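Local coordinates for protein aminoglycoside phosphotransferase (Mycobacterium smegmatis, PDB 6EF6) that phosphorylates (S)-1-amino-2-propanol, serving as the kinase of the aminoacetone-utilization microcompartment, at residues 81-85 / 169-173; 86-91 / 160-164; 311-315 / 334-338. One frame throughout, in Å; residues are numbered along the deposited sequence.

Contact 1. Residues 81-85 / 169-173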
ATOM      1  N   ILE A  81       9.641   8.921  -7.540  1.00 23.42           N
ATOM      2  CA  ILE A  81       9.402   7.667  -8.247  1.00 21.41           C
ATOM      3  C   ILE A  81      10.721   6.947  -8.486  1.00 20.81           C
ATOM      4  O   ILE A  81      10.832   5.737  -8.263  1.00 20.56           O
ATOM      5  CB  ILE A  81       8.618   7.918  -9.554  1.00 24.50           C
ATOM      6  CG1 ILE A  81       7.264   8.622  -9.280  1.00 26.78           C
ATOM      7  CG2 ILE A  81       8.402   6.595 -10.287  1.00 23.22           C
ATOM      8  CD1 ILE A  81       6.473   9.074 -10.540  1.00 24.37           C
ATOM      9  N   GLU A  82      11.755   7.693  -8.881  1.00 22.95           N
ATOM     10  CA  GLU A  82      13.077   7.092  -9.050  1.00 23.36           C
ATOM     11  C   GLU A  82      13.564   6.419  -7.770  1.00 22.50           C
ATOM     12  O   GLU A  82      14.176   5.353  -7.834  1.00 23.72           O
ATOM     13  CB  GLU A  82      14.085   8.128  -9.513  1.00 26.04           C
ATOM     14  CG  GLU A  82      13.813   8.608 -10.933  1.00 32.54           C
ATOM     15  CD  GLU A  82      14.666   9.800 -11.311  1.00 61.82           C
ATOM     16  OE1 GLU A  82      15.366  10.343 -10.430  1.00 70.97           O
ATOM     17  OE2 GLU A  82      14.626  10.195 -12.493  1.00 75.39           O
ATOM     18  N   SER A  83      13.284   7.006  -6.599  1.00 21.09           N
ATOM     19  CA  SER A  83      13.652   6.388  -5.333  1.00 21.22           C
ATOM     20  C   SER A  83      12.920   5.066  -5.101  1.00 20.05           C
ATOM     21  O   SER A  83      13.512   4.109  -4.584  1.00 22.56           O
ATOM     22  CB  SER A  83      13.439   7.378  -4.191  1.00 22.57           C
ATOM     23  OG  SER A  83      14.410   8.421  -4.267  1.00 25.54           O
ATOM     24  N   GLU A  84      11.621   4.987  -5.436  1.00 19.71           N
ATOM     25  CA  GLU A  84      10.911   3.711  -5.370  1.00 19.04           C
ATOM     26  C   GLU A  84      11.644   2.697  -6.224  1.00 18.47           C
ATOM     27  O   GLU A  84      11.873   1.563  -5.801  1.00 18.84           O
ATOM     28  CB  GLU A  84       9.481   3.880  -5.901  1.00 18.29           C
ATOM     29  CG  GLU A  84       8.713   2.539  -6.047  1.00 17.77           C
ATOM     30  CD  GLU A  84       7.573   2.575  -7.081  1.00 26.14           C
ATOM     31  OE1 GLU A  84       7.295   3.651  -7.649  1.00 23.72           O
ATOM     32  OE2 GLU A  84       6.963   1.504  -7.309  1.00 21.64           O
ATOM     33  N   LEU A  85      11.961   3.081  -7.464  1.00 19.28           N
ATOM     34  CA  LEU A  85      12.613   2.165  -8.400  1.00 20.40           C
ATOM     35  C   LEU A  85      13.995   1.741  -7.902  1.00 22.56           C
ATOM     36  O   LEU A  85      14.401   0.607  -8.134  1.00 23.45           O
ATOM     37  CB  LEU A  85      12.662   2.762  -9.821  1.00 21.91           C
ATOM     38  CG  LEU A  85      11.281   3.178 -10.406  1.00 20.99           C
ATOM     39  CD1 LEU A  85      11.449   3.627 -11.837  1.00 23.27           C
ATOM     40  CD2 LEU A  85      10.210   2.107 -10.286  1.00 22.68           C
ATOM     41  N   GLY A 169      20.771  11.038  -2.130  1.00 28.99           N
ATOM     42  CA  GLY A 169      19.635  11.688  -2.743  1.00 33.72           C
ATOM     43  C   GLY A 169      18.324  10.933  -2.674  1.00 28.95           C
ATOM     44  O   GLY A 169      17.336  11.430  -3.200  1.00 31.43           O
ATOM     45  N   PHE A 170      18.275   9.774  -2.025  1.00 28.57           N
ATOM     46  CA  PHE A 170      17.008   9.066  -1.849  1.00 26.05           C
ATOM     47  C   PHE A 170      15.992   9.987  -1.196  1.00 29.07           C
ATOM     48  O   PHE A 170      16.297  10.699  -0.241  1.00 30.96           O
ATOM     49  CB  PHE A 170      17.225   7.877  -0.923  1.00 23.94           C
ATOM     50  CG  PHE A 170      16.035   6.966  -0.805  1.00 23.99           C
ATOM     51  CD1 PHE A 170      15.910   5.918  -1.681  1.00 22.12           C
ATOM     52  CD2 PHE A 170      15.114   7.105   0.214  1.00 23.65           C
ATOM     53  CE1 PHE A 170      14.831   5.069  -1.609  1.00 21.77           C
ATOM     54  CE2 PHE A 170      14.040   6.227   0.307  1.00 24.31           C
ATOM     55  CZ  PHE A 170      13.936   5.206  -0.597  1.00 20.72           C
ATOM     56  N   GLY A 171      14.758   9.957  -1.697  1.00 25.00           N
ATOM     57  CA  GLY A 171      13.706  10.786  -1.170  1.00 27.04           C
ATOM     58  C   GLY A 171      12.354  10.121  -1.289  1.00 25.07           C
ATOM     59  O   GLY A 171      11.923   9.825  -2.410  1.00 27.14           O
ATOM     60  N   ARG A 172      11.712   9.871  -0.155  1.00 23.06           N
ATOM     61  CA  ARG A 172      10.326   9.422  -0.167  1.00 20.30           C
ATOM     62  C   ARG A 172       9.587  10.111   0.973  1.00 24.66           C
ATOM     63  O   ARG A 172      10.196  10.514   1.961  1.00 24.80           O
ATOM     64  CB  ARG A 172      10.155   7.910   0.023  1.00 21.51           C
ATOM     65  CG  ARG A 172      10.738   7.072  -1.091  1.00 20.22           C
ATOM     66  CD  ARG A 172       9.947   7.186  -2.392  1.00 21.41           C
ATOM     67  NE  ARG A 172       8.564   6.755  -2.228  1.00 19.67           N
ATOM     68  CZ  ARG A 172       7.664   6.658  -3.193  1.00 19.26           C
ATOM     69  NH1 ARG A 172       7.948   6.991  -4.438  1.00 19.70           N
ATOM     70  NH2 ARG A 172       6.484   6.207  -2.922  1.00 18.49           N
ATOM     71  N   PHE A 173       8.280  10.246   0.830  1.00 22.01           N
ATOM     72  CA  PHE A 173       7.453  10.856   1.862  1.00 23.01           C
ATOM     73  C   PHE A 173       7.285   9.941   3.069  1.00 19.97           C
ATOM     74  O   PHE A 173       7.798   8.812   3.115  1.00 19.48           O
ATOM     75  CB  PHE A 173       6.136  11.381   1.275  1.00 21.37           C
ATOM     76  CG  PHE A 173       5.227  10.346   0.604  1.00 21.77           C
ATOM     77  CD1 PHE A 173       5.341   8.973   0.810  1.00 21.41           C
ATOM     78  CD2 PHE A 173       4.217  10.778  -0.253  1.00 22.11           C
ATOM     79  CE1 PHE A 173       4.487   8.091   0.189  1.00 21.01           C
ATOM     80  CE2 PHE A 173       3.337   9.855  -0.847  1.00 21.24           C
ATOM     81  CZ  PHE A 173       3.477   8.542  -0.630  1.00 20.05           C
TER
HETATM   82  O   HOH W   1       6.459   5.904  -6.552  1.00 21.82           O

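Contact 2. Residues 86-91 / 160-164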
ATOM      1  N   ASP A  86      14.708   2.613  -7.191  1.00 21.32           N
ATOM      2  CA  ASP A  86      15.984   2.208  -6.586  1.00 21.02           C
ATOM      3  C   ASP A  86      15.781   1.139  -5.517  1.00 22.76           C
ATOM      4  O   ASP A  86      16.581   0.201  -5.405  1.00 24.11           O
ATOM      5  CB  ASP A  86      16.661   3.423  -5.963  1.00 23.86           C
ATOM      6  CG  ASP A  86      17.278   4.377  -7.008  1.00 26.52           C
ATOM      7  OD1 ASP A  86      17.496   3.937  -8.166  1.00 27.03           O
ATOM      8  OD2 ASP A  86      17.503   5.546  -6.643  1.00 28.77           O
ATOM      9  N   TRP A  87      14.694   1.222  -4.720  1.00 19.78           N
ATOM     10  CA  TRP A  87      14.442   0.141  -3.782  1.00 19.34           C
ATOM     11  C   TRP A  87      14.112  -1.149  -4.522  1.00 21.29           C
ATOM     12  O   TRP A  87      14.589  -2.234  -4.139  1.00 20.80           O
ATOM     13  CB  TRP A  87      13.336   0.507  -2.799  1.00 18.59           C
ATOM     14  CG  TRP A  87      13.240  -0.407  -1.612  1.00 18.09           C
ATOM     15  CD1 TRP A  87      14.203  -1.235  -1.139  1.00 18.56           C
ATOM     16  CD2 TRP A  87      12.110  -0.603  -0.733  1.00 16.21           C
ATOM     17  NE1 TRP A  87      13.761  -1.931  -0.048  1.00 18.02           N
ATOM     18  CE2 TRP A  87      12.463  -1.581   0.225  1.00 16.68           C
ATOM     19  CE3 TRP A  87      10.834  -0.072  -0.693  1.00 17.05           C
ATOM     20  CZ2 TRP A  87      11.630  -1.979   1.243  1.00 16.82           C
ATOM     21  CZ3 TRP A  87       9.978  -0.494   0.301  1.00 17.36           C
ATOM     22  CH2 TRP A  87      10.362  -1.457   1.256  1.00 15.84           C
ATOM     23  N   LEU A  88      13.283  -1.066  -5.574  1.00 20.55           N
ATOM     24  CA  LEU A  88      12.977  -2.281  -6.322  1.00 22.72           C
ATOM     25  C   LEU A  88      14.241  -2.921  -6.854  1.00 22.11           C
ATOM     26  O   LEU A  88      14.390  -4.148  -6.798  1.00 23.35           O
ATOM     27  CB  LEU A  88      12.017  -2.009  -7.494  1.00 21.67           C
ATOM     28  CG  LEU A  88      10.657  -1.438  -7.194  1.00 21.35           C
ATOM     29  CD1 LEU A  88       9.836  -1.291  -8.486  1.00 23.53           C
ATOM     30  CD2 LEU A  88       9.915  -2.281  -6.174  1.00 22.76           C
ATOM     31  N   ALA A  89      15.167  -2.112  -7.357  1.00 22.15           N
ATOM     32  CA  ALA A  89      16.395  -2.667  -7.914  1.00 24.07           C
ATOM     33  C   ALA A  89      17.215  -3.385  -6.849  1.00 23.95           C
ATOM     34  O   ALA A  89      17.818  -4.435  -7.119  1.00 26.57           O
ATOM     35  CB  ALA A  89      17.207  -1.551  -8.571  1.00 26.00           C
ATOM     36  N   ALA A  90      17.257  -2.833  -5.637  1.00 22.87           N
ATOM     37  CA  ALA A  90      17.981  -3.474  -4.536  1.00 23.70           C
ATOM     38  C   ALA A  90      17.273  -4.739  -4.077  1.00 24.34           C
ATOM     39  O   ALA A  90      17.920  -5.753  -3.811  1.00 24.53           O
ATOM     40  CB  ALA A  90      18.126  -2.488  -3.389  1.00 26.59           C
ATOM     41  N   LEU A  91      15.941  -4.711  -4.012  1.00 23.05           N
ATOM     42  CA  LEU A  91      15.195  -5.914  -3.634  1.00 23.56           C
ATOM     43  C   LEU A  91      15.406  -7.021  -4.661  1.00 23.99           C
ATOM     44  O   LEU A  91      15.539  -8.194  -4.298  1.00 27.57           O
ATOM     45  CB  LEU A  91      13.699  -5.594  -3.470  1.00 19.44           C
ATOM     46  CG  LEU A  91      13.389  -4.750  -2.241  1.00 19.35           C
ATOM     47  CD1 LEU A  91      11.981  -4.169  -2.410  1.00 20.20           C
ATOM     48  CD2 LEU A  91      13.503  -5.524  -0.943  1.00 22.59           C
ATOM     49  N   HIS A 160      15.226  -6.384   4.573  1.00 18.79           N
ATOM     50  CA  HIS A 160      15.980  -5.658   3.556  1.00 19.96           C
ATOM     51  C   HIS A 160      16.076  -4.179   3.891  1.00 19.49           C
ATOM     52  O   HIS A 160      17.158  -3.573   3.844  1.00 19.49           O
ATOM     53  CB  HIS A 160      15.402  -5.839   2.164  1.00 19.56           C
ATOM     54  CG  HIS A 160      16.220  -5.140   1.144  1.00 20.02           C
ATOM     55  ND1 HIS A 160      15.982  -3.845   0.739  1.00 20.57           N
ATOM     56  CD2 HIS A 160      17.396  -5.498   0.574  1.00 21.01           C
ATOM     57  CE1 HIS A 160      16.926  -3.465  -0.101  1.00 19.05           C
ATOM     58  NE2 HIS A 160      17.821  -4.443  -0.198  1.00 22.80           N
ATOM     59  N   SER A 161      14.951  -3.567   4.230  1.00 19.35           N
ATOM     60  CA  SER A 161      14.936  -2.141   4.537  1.00 18.73           C
ATOM     61  C   SER A 161      15.896  -1.801   5.681  1.00 21.32           C
ATOM     62  O   SER A 161      16.577  -0.762   5.646  1.00 21.52           O
ATOM     63  CB  SER A 161      13.486  -1.725   4.875  1.00 19.89           C
ATOM     64  OG  SER A 161      13.434  -0.449   5.524  1.00 25.41           O
ATOM     65  N   GLN A 162      15.934  -2.641   6.710  1.00 19.11           N
ATOM     66  CA  GLN A 162      16.802  -2.397   7.860  1.00 22.02           C
ATOM     67  C   GLN A 162      18.275  -2.472   7.524  1.00 25.24           C
ATOM     68  O   GLN A 162      19.091  -1.851   8.221  1.00 30.09           O
ATOM     69  CB  GLN A 162      16.519  -3.423   8.940  1.00 24.48           C
ATOM     70  CG  GLN A 162      15.187  -3.162   9.610  1.00 37.84           C
ATOM     71  CD  GLN A 162      15.187  -3.486  11.073  1.00 53.79           C
ATOM     72  OE1 GLN A 162      15.004  -4.639  11.468  1.00 58.43           O
ATOM     73  NE2 GLN A 162      15.397  -2.469  11.894  1.00 53.67           N
ATOM     74  N   ARG A 163      18.665  -3.236   6.510  1.00 18.66           N
ATOM     75  CA  ARG A 163      20.090  -3.347   6.231  1.00 22.02           C
ATOM     76  C   ARG A 163      20.532  -2.548   5.016  1.00 22.25           C
ATOM     77  O   ARG A 163      21.734  -2.346   4.831  1.00 25.60           O
ATOM     78  CB  ARG A 163      20.448  -4.818   6.080  1.00 31.11           C
ATOM     79  CG  ARG A 163      19.964  -5.487   4.843  1.00 39.05           C
ATOM     80  CD  ARG A 163      20.375  -6.972   4.815  1.00 51.29           C
ATOM     81  NE  ARG A 163      19.369  -7.800   4.144  1.00 69.16           N
ATOM     82  CZ  ARG A 163      19.351  -8.092   2.843  1.00 66.80           C
ATOM     83  NH1 ARG A 163      18.364  -8.845   2.363  1.00 66.46           N
ATOM     84  NH2 ARG A 163      20.303  -7.643   2.024  1.00 52.60           N
ATOM     85  N   TRP A 164      19.598  -2.015   4.244  1.00 24.18           N
ATOM     86  CA  TRP A 164      19.932  -1.393   2.967  1.00 20.21           C
ATOM     87  C   TRP A 164      20.470  -0.005   3.219  1.00 24.06           C
ATOM     88  O   TRP A 164      19.787   0.842   3.803  1.00 25.92           O
ATOM     89  CB  TRP A 164      18.683  -1.307   2.083  1.00 22.53           C
ATOM     90  CG  TRP A 164      18.915  -0.727   0.693  1.00 24.14           C
ATOM     91  CD1 TRP A 164      19.991  -0.975  -0.143  1.00 26.86           C
ATOM     92  CD2 TRP A 164      18.066   0.175  -0.008  1.00 21.29           C
ATOM     93  NE1 TRP A 164      19.851  -0.276  -1.315  1.00 26.41           N
ATOM     94  CE2 TRP A 164      18.672   0.424  -1.263  1.00 21.59           C
ATOM     95  CE3 TRP A 164      16.842   0.798   0.297  1.00 21.78           C
ATOM     96  CZ2 TRP A 164      18.099   1.273  -2.192  1.00 23.53           C
ATOM     97  CZ3 TRP A 164      16.280   1.632  -0.630  1.00 21.48           C
ATOM     98  CH2 TRP A 164      16.900   1.849  -1.862  1.00 23.05           C
TER

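Contact 3. Residues 311-315 / 334-338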
ATOM      1  N   ARG A 311      -7.404   2.010   9.548  1.00 11.72           N
ATOM      2  CA  ARG A 311      -8.838   2.242   9.456  1.00 11.20           C
ATOM      3  C   ARG A 311      -9.165   3.717   9.309  1.00 12.73           C
ATOM      4  O   ARG A 311      -9.963   4.101   8.461  1.00 12.55           O
ATOM      5  CB  ARG A 311      -9.515   1.702  10.687  1.00 11.29           C
ATOM      6  CG  ARG A 311     -11.049   1.689  10.618  1.00 12.36           C
ATOM      7  CD  ARG A 311     -11.570   0.578   9.694  1.00 13.30           C
ATOM      8  NE  ARG A 311     -13.030   0.587   9.606  1.00 12.95           N
ATOM      9  CZ  ARG A 311     -13.786  -0.404   9.154  1.00 12.36           C
ATOM     10  NH1 ARG A 311     -13.199  -1.539   8.783  1.00 13.29           N
ATOM     11  NH2 ARG A 311     -15.082  -0.297   9.130  1.00 14.09           N
ATOM     12  N   LEU A 312      -8.561   4.586  10.141  1.00 12.17           N
ATOM     13  CA  LEU A 312      -8.839   6.020  10.055  1.00 12.65           C
ATOM     14  C   LEU A 312      -8.351   6.575   8.740  1.00 12.69           C
ATOM     15  O   LEU A 312      -8.994   7.424   8.149  1.00 14.13           O
ATOM     16  CB  LEU A 312      -8.227   6.775  11.236  1.00 15.43           C
ATOM     17  CG  LEU A 312      -8.827   6.489  12.602  1.00 14.56           C
ATOM     18  CD1 LEU A 312      -8.048   7.312  13.676  1.00 19.03           C
ATOM     19  CD2 LEU A 312     -10.276   6.872  12.597  1.00 17.27           C
ATOM     20  N   LEU A 313      -7.153   6.150   8.310  1.00 12.81           N
ATOM     21  CA  LEU A 313      -6.652   6.584   7.028  1.00 13.01           C
ATOM     22  C   LEU A 313      -7.582   6.239   5.880  1.00 13.67           C
ATOM     23  O   LEU A 313      -7.764   7.033   4.959  1.00 14.23           O
ATOM     24  CB  LEU A 313      -5.253   6.059   6.775  1.00 13.61           C
ATOM     25  CG  LEU A 313      -4.135   6.813   7.442  1.00 14.94           C
ATOM     26  CD1 LEU A 313      -2.885   5.949   7.509  1.00 17.39           C
ATOM     27  CD2 LEU A 313      -3.841   8.167   6.754  1.00 18.96           C
ATOM     28  N   LEU A 314      -8.079   4.998   5.864  1.00 13.24           N
ATOM     29  CA  LEU A 314      -8.982   4.582   4.797  1.00 12.94           C
ATOM     30  C   LEU A 314     -10.340   5.249   4.877  1.00 13.89           C
ATOM     31  O   LEU A 314     -10.972   5.479   3.848  1.00 14.66           O
ATOM     32  CB  LEU A 314      -9.101   3.053   4.760  1.00 12.72           C
ATOM     33  CG  LEU A 314      -7.811   2.326   4.373  1.00 14.18           C
ATOM     34  CD1 LEU A 314      -8.063   0.826   4.441  1.00 14.85           C
ATOM     35  CD2 LEU A 314      -7.312   2.740   3.016  1.00 15.78           C
ATOM     36  N   LEU A 315     -10.787   5.593   6.082  1.00 13.18           N
ATOM     37  CA  LEU A 315     -12.005   6.388   6.209  1.00 13.86           C
ATOM     38  C   LEU A 315     -11.810   7.797   5.629  1.00 14.09           C
ATOM     39  O   LEU A 315     -12.660   8.283   4.898  1.00 15.96           O
ATOM     40  CB  LEU A 315     -12.362   6.448   7.696  1.00 14.89           C
ATOM     41  CG  LEU A 315     -13.621   7.228   8.082  1.00 13.89           C
ATOM     42  CD1 LEU A 315     -14.883   6.748   7.364  1.00 16.06           C
ATOM     43  CD2 LEU A 315     -13.835   7.135   9.599  1.00 14.38           C
ATOM     44  N   TYR A 334     -18.825   2.129   6.553  1.00 12.40           N
ATOM     45  CA  TYR A 334     -17.425   2.018   6.982  1.00 12.24           C
ATOM     46  C   TYR A 334     -17.192   2.819   8.243  1.00 12.84           C
ATOM     47  O   TYR A 334     -16.439   2.387   9.141  1.00 13.15           O
ATOM     48  CB  TYR A 334     -16.500   2.441   5.856  1.00 13.38           C
ATOM     49  CG  TYR A 334     -15.072   1.933   5.998  1.00 12.25           C
ATOM     50  CD1 TYR A 334     -14.780   0.589   5.795  1.00 13.20           C
ATOM     51  CD2 TYR A 334     -14.020   2.792   6.311  1.00 15.06           C
ATOM     52  CE1 TYR A 334     -13.481   0.110   5.925  1.00 14.86           C
ATOM     53  CE2 TYR A 334     -12.714   2.330   6.444  1.00 14.18           C
ATOM     54  CZ  TYR A 334     -12.464   0.991   6.223  1.00 13.35           C
ATOM     55  OH  TYR A 334     -11.146   0.608   6.354  1.00 14.99           O
ATOM     56  N   ALA A 335     -17.771   4.000   8.325  1.00 11.93           N
ATOM     57  CA  ALA A 335     -17.669   4.790   9.541  1.00 13.16           C
ATOM     58  C   ALA A 335     -18.250   4.050  10.736  1.00 13.26           C
ATOM     59  O   ALA A 335     -17.659   4.080  11.829  1.00 12.81           O
ATOM     60  CB  ALA A 335     -18.352   6.117   9.351  1.00 13.91           C
ATOM     61  N   ALA A 336     -19.394   3.387  10.570  1.00 12.62           N
ATOM     62  CA  ALA A 336     -19.997   2.628  11.670  1.00 12.51           C
ATOM     63  C   ALA A 336     -19.092   1.491  12.134  1.00 13.88           C
ATOM     64  O   ALA A 336     -18.908   1.315  13.350  1.00 13.35           O
ATOM     65  CB  ALA A 336     -21.385   2.133  11.286  1.00 13.84           C
ATOM     66  N   GLY A 337     -18.481   0.771  11.194  1.00 12.55           N
ATOM     67  CA  GLY A 337     -17.552  -0.286  11.601  1.00 12.89           C
ATOM     68  C   GLY A 337     -16.303   0.295  12.258  1.00 12.39           C
ATOM     69  O   GLY A 337     -15.766  -0.308  13.196  1.00 14.08           O
ATOM     70  N   SER A 338     -15.894   1.498  11.872  1.00 11.57           N
ATOM     71  CA  SER A 338     -14.748   2.140  12.504  1.00 11.94           C
ATOM     72  C   SER A 338     -15.075   2.458  13.962  1.00 12.98           C
ATOM     73  O   SER A 338     -14.207   2.344  14.848  1.00 13.56           O
ATOM     74  CB  SER A 338     -14.377   3.409  11.764  1.00 12.97           C
ATOM     75  OG  SER A 338     -14.103   3.191  10.384  1.00 12.68           O
TER

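Contact 1. Residues 81-85 / 169-173
At the junction of the two lobes of this kinase-like fold, Ser83 and Glu84 on helix 78-94, the probable counterpart of the protein-kinase C-helix, meet Phe170, Gly171 and Arg172 of an irregular loop. The side chain of Ser83 points toward that loop and carries the centre of the contact. Its OG, set beside the backbone N and anti to the carbonyl carbon (chi1 -70°), accepts a nearly straight hydrogen bond from Gly171 N at 3.0 Å (166°). A weak second bond from the same hydroxyl goes to His79 O, one turn back on the helix. The methylene of Ser83 does different work: CB sits over one face of the Phe170 ring, offset toward the rim, in a CH-pi contact 4.0 Å from the centroid. At this side of the ring Phe170 CE1 also comes to 3.4 Å from Ser83 O. Arg172 CD also packs 3.9 Å from Ser83 CB. The arginine chain then bends at chi2 and chi3, bringing its guanidinium face over Glu84 CB, which lies 3.8 Å from Arg172 NH1. Between Arg172 and the carboxylate of Glu84 a water mediates, donating to Glu84 OE1 (2.6 Å) and accepting from Arg172 NH1 (2.8 Å). Glu84 OE1 forms its direct salt bridge with Arg69, a pairing that recalls the strand-to-C-helix ion pair of protein kinases, and Arg69 is itself one of the residues lining the benzoate pocket. Carbonyls of Glu80, Asp254 and Cys256 hold the three guanidinium nitrogens, tying the helix to the chain that follows the sodium ligand Asp252. Ile81 and Leu85 pack on strand 124-130 of the antiparallel sheet, while the 169-173 loop, which links helix 147-163 to helix 177-180 in the chain, lies against helix 78-94.

Contact 2. Residues 86-91 / 160-164
Trp87 and His160 are joined through their rings, and the close-packed part of the contact is built around them. The indole NE1 of Trp87 donates to His160 ND1 at 3.0 Å with a bent N-H...N angle of 152°. The acceptor lies in the indole plane, whereas the donor is tilted somewhat out of the imidazole plane, and the two rings meet rim to rim with no face overlap. Because ND1 of His160 accepts this bond, the rotation of the imidazole is restrained, and Leu91 confines it further by placing CG over one face, with Leu91 CD2 3.4 Å from His160 ND1. Trp164, the first residue to leave helical geometry after helix 147-163, completes the cluster. Its CG stands anti to the backbone N (chi1 -178°), which swings the indole across to helix 78-94. Ala90 CB rests over the five-membered ring of Trp164, 3.8 Å from the centroid, in a CH-pi contact. Against Trp87 the planes are only 15° apart but slid so that the rings barely overlap; Trp87 CD1 and Trp164 CZ3 touch at 3.6 Å.

Packing is thinner toward the partly exposed Asp86, whose CB is 4.4 Å from Trp164 CH2. The carboxylate there leads away to a salt bridge with Arg110. Ser161 contributes just a light touch, CB to Trp87 CZ2 at 4.1 Å, and its hydroxyl bonds to Leu227 O. Phe253 adds an edge-to-face contact with Trp87. The whole is an aromatic cluster of Trp87, His160 and Trp164, seated where the C-helix-like element of a kinase fold meets a helix of the C-terminal lobe.

Contact 3. Residues 311-315 / 334-338
Arg311 and Tyr334 lie flat against each other between two nearly antiparallel helices, whose segment axes cross at -161° and approach to 10.4 Å. The guanidinium and phenol planes differ by 12°, and Arg311 CZ stands 3.6 Å from the centroid of the Tyr334 ring, a stacked cation-pi pair. Bending at chi2 turns the arginine chain over the ring and toward Ser338. In the guanidinium plane, Arg311 NE donates to Ser338 OG at 2.9 Å, almost straight at 169°. Arg311 NH2 reaches Tyr334 O at 3.0 Å, in the carbonyl plane and on a lone pair. That oxygen is heavily used, for Ser338 N and Ser338 OG donate to it as well, the hydroxyl from above the carbonyl plane at 2.8 Å. Beyond the segments, Glu273 OE1 receives both Arg311 NH1, as a salt bridge, and Tyr334 OH, so one carboxylate fixes both members of the stack. Leu315 adds apolar packing, CD1 to Ala335 CB at 4.0 Å, and Leu314 CB touches Tyr334 OH. Helix 303-320 also carries Arg310 and Trp317 of the methoxypropanamine pocket, while helix 198-218 packs through Leu204 on Leu315 and Ser338.

Contacts 1 and 2 share helix 78-94 and follow each other along it, their centres 11 Å apart. They also touch directly, Phe170 CE1 lying 3.8 Å from Trp164 CH2. In sequence, contact 2 falls within the span bounded by contact 1, so helix 147-163 and the loop after it are fastened to successive turns of one helix. Contact 3 comes later, pairing helices 303-320 and 325-347 on the opposite side of the chain's centre, with its centre 29 Å from contact 1 and 32 Å from contact 2. The first two thus join the N-terminal lobe to the C-terminal one near the benzoate pocket, which draws residues from both, while the third pairs two helices beside the methoxypropanamine.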